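Local coordinates for protein D-alanyl-D-alanine carboxypeptidase (PDB 5TR7) that probably removes the terminal D-alanine from peptidoglycan precursor peptides, as a penicillin-binding serine carboxypeptidase of the peptidase S11 family, at residues Q47-R51 / G52-L56. Residues are numbered along the deposited sequence; the frame is centred on the assembly and turned at random.
Sequences QEVKR and GNISL
Asn53 N donates to Glu48 O (3.0 Å) and Gly52 N to Val49 O (3.0 Å), two backbone bonds that close the last turn of helix 37-50 in a Schellman motif. Gly52 is the first residue to leave helical geometry, with a positive phi. A CB here would be jammed against the carbonyl oxygen of Arg51, which is why glycine suits the place.

The turn brings Asn53 back over Glu48, and their side chains bond in turn, ND2 donating a hydrogen bond to OE1 at 2.6 Å along a nearly straight path (164°). The acceptor lies in the amide plane of Asn53, but ND2 comes to the carboxylate from above its plane, the two flat groups being turned 42° apart. Glu48 reaches this position by bending at chi2 (-64°), which folds the carboxylate back toward the turn. A carboxylate acceptor facing an amide N-H donor thus adds a third bond between the last helical turn and the loop, beside the backbone bonds.

Beyond the turn, Ile54 packs against the helix from which the chain has just come. Its CG1 and CD1 lie against CB of Glu48 and CG2 of Val49, while its side chain also meets Met106, His109 and Val110 of helix 100-111; a branched aliphatic side chain suits this place, where Ile54 is buried between helix 37-50 and helix 100-111 although the turn around it, on the way to strand 59-61, lies at the surface. Val49 offers one methyl to both apolar loop residues: CG2 touches Ile54 CD1 at 3.9 Å and Leu56 CD2 at 4.1 Å.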
ATOM      1  N   GLN A  47       4.256  -6.427  11.473  1.00 54.21           N
ATOM      2  CA  GLN A  47       5.138  -7.368  12.128  1.00 52.11           C
ATOM      3  C   GLN A  47       5.462  -6.951  13.539  1.00 51.50           C
ATOM      4  O   GLN A  47       5.459  -7.801  14.450  1.00 63.56           O
ATOM      5  CB  GLN A  47       6.386  -7.582  11.311  1.00 53.67           C
ATOM      6  CG  GLN A  47       6.148  -8.399  10.019  1.00 59.70           C
ATOM      7  CD  GLN A  47       5.951  -9.862  10.281  1.00 58.43           C
ATOM      8  OE1 GLN A  47       5.898 -10.263  11.414  1.00 61.19           O
ATOM      9  NE2 GLN A  47       5.893 -10.672   9.239  1.00 60.29           N
ATOM     10  N   GLU A  48       5.686  -5.644  13.761  1.00 55.82           N
ATOM     11  CA  GLU A  48       6.014  -5.160  15.086  1.00 54.95           C
ATOM     12  C   GLU A  48       4.868  -5.359  16.044  1.00 52.81           C
ATOM     13  O   GLU A  48       5.095  -5.684  17.209  1.00 55.85           O
ATOM     14  CB  GLU A  48       6.468  -3.688  15.088  1.00 60.51           C
ATOM     15  CG  GLU A  48       7.736  -3.398  14.308  1.00 65.16           C
ATOM     16  CD  GLU A  48       8.959  -4.096  14.882  1.00 74.90           C
ATOM     17  OE1 GLU A  48       9.157  -4.110  16.103  1.00 88.06           O
ATOM     18  OE2 GLU A  48       9.746  -4.633  14.108  1.00 77.08           O
ATOM     19  N   VAL A  49       3.642  -5.132  15.582  1.00 51.23           N
ATOM     20  CA  VAL A  49       2.431  -5.354  16.416  1.00 49.03           C
ATOM     21  C   VAL A  49       2.288  -6.841  16.729  1.00 50.44           C
ATOM     22  O   VAL A  49       2.089  -7.188  17.858  1.00 59.24           O
ATOM     23  CB  VAL A  49       1.158  -4.898  15.677  1.00 55.70           C
ATOM     24  CG1 VAL A  49      -0.110  -5.332  16.429  1.00 49.87           C
ATOM     25  CG2 VAL A  49       1.204  -3.376  15.417  1.00 55.87           C
ATOM     26  N   LYS A  50       2.440  -7.744  15.750  1.00 57.06           N
ATOM     27  CA  LYS A  50       2.304  -9.170  16.039  1.00 58.80           C
ATOM     28  C   LYS A  50       3.289  -9.662  17.036  1.00 61.37           C
ATOM     29  O   LYS A  50       2.950 -10.490  17.850  1.00 61.12           O
ATOM     30  CB  LYS A  50       2.584 -10.063  14.857  1.00 68.16           C
ATOM     31  CG  LYS A  50       1.541 -10.114  13.797  1.00 71.06           C
ATOM     32  CD  LYS A  50       1.766 -11.443  13.012  1.00 78.77           C
ATOM     33  CE  LYS A  50       3.193 -11.558  12.476  1.00 73.53           C
ATOM     34  NZ  LYS A  50       3.224 -12.553  11.410  1.00 71.00           N
ATOM     35  N   ARG A  51       4.526  -9.207  16.927  1.00 63.08           N
ATOM     36  CA  ARG A  51       5.531  -9.657  17.890  1.00 64.92           C
ATOM     37  C   ARG A  51       5.429  -8.971  19.226  1.00 63.93           C
ATOM     38  O   ARG A  51       6.188  -9.282  20.100  1.00 62.71           O
ATOM     39  CB  ARG A  51       6.900  -9.399  17.274  1.00 74.84           C
ATOM     40  CG  ARG A  51       7.027 -10.172  15.977  1.00 85.96           C
ATOM     41  CD  ARG A  51       8.252  -9.684  15.254  1.00101.79           C
ATOM     42  NE  ARG A  51       8.727 -10.623  14.259  1.00114.17           N
ATOM     43  CZ  ARG A  51       9.789 -10.406  13.486  1.00126.85           C
ATOM     44  NH1 ARG A  51      10.483  -9.264  13.587  1.00127.48           N
ATOM     45  NH2 ARG A  51      10.160 -11.343  12.615  1.00131.47           N
ATOM     46  N   GLY A  52       4.521  -8.000  19.394  1.00 60.26           N
ATOM     47  CA  GLY A  52       4.442  -7.333  20.697  1.00 60.01           C
ATOM     48  C   GLY A  52       5.486  -6.245  20.972  1.00 57.35           C
ATOM     49  O   GLY A  52       5.595  -5.824  22.078  1.00 58.09           O
ATOM     50  N   ASN A  53       6.210  -5.741  19.974  1.00 59.25           N
ATOM     51  CA  ASN A  53       7.200  -4.669  20.237  1.00 62.75           C
ATOM     52  C   ASN A  53       6.540  -3.342  20.388  1.00 66.06           C
ATOM     53  O   ASN A  53       7.101  -2.468  21.016  1.00 60.43           O
ATOM     54  CB  ASN A  53       8.230  -4.568  19.124  1.00 69.55           C
ATOM     55  CG  ASN A  53       9.011  -5.842  18.937  1.00 67.05           C
ATOM     56  OD1 ASN A  53       8.998  -6.702  19.757  1.00 72.86           O
ATOM     57  ND2 ASN A  53       9.610  -5.987  17.793  1.00 71.31           N
ATOM     58  N   ILE A  54       5.380  -3.160  19.751  1.00 59.55           N
ATOM     59  CA  ILE A  54       4.580  -1.956  19.992  1.00 59.59           C
ATOM     60  C   ILE A  54       3.145  -2.424  20.219  1.00 58.25           C
ATOM     61  O   ILE A  54       2.789  -3.501  19.790  1.00 62.93           O
ATOM     62  CB  ILE A  54       4.603  -0.964  18.791  1.00 65.62           C
ATOM     63  CG1 ILE A  54       4.079  -1.636  17.514  1.00 63.94           C
ATOM     64  CG2 ILE A  54       6.006  -0.415  18.600  1.00 66.49           C
ATOM     65  CD1 ILE A  54       3.943  -0.706  16.330  1.00 64.90           C
ATOM     66  N   SER A  55       2.336  -1.627  20.900  1.00 62.97           N
ATOM     67  CA  SER A  55       0.914  -1.914  21.092  1.00 54.46           C
ATOM     68  C   SER A  55       0.071  -0.853  20.328  1.00 54.35           C
ATOM     69  O   SER A  55       0.425   0.299  20.239  1.00 54.60           O
ATOM     70  CB  SER A  55       0.531  -1.783  22.546  1.00 55.63           C
ATOM     71  OG  SER A  55      -0.909  -1.745  22.708  1.00 55.50           O
ATOM     72  N   LEU A  56      -1.092  -1.274  19.892  1.00 56.46           N
ATOM     73  CA  LEU A  56      -2.054  -0.430  19.246  1.00 54.63           C
ATOM     74  C   LEU A  56      -2.540   0.711  20.193  1.00 57.69           C
ATOM     75  O   LEU A  56      -2.969   1.749  19.733  1.00 55.78           O
ATOM     76  CB  LEU A  56      -3.230  -1.289  18.808  1.00 54.69           C
ATOM     77  CG  LEU A  56      -2.956  -2.349  17.773  1.00 53.39           C
ATOM     78  CD1 LEU A  56      -4.197  -3.117  17.470  1.00 55.14           C
ATOM     79  CD2 LEU A  56      -2.429  -1.709  16.482  1.00 58.95           C
TER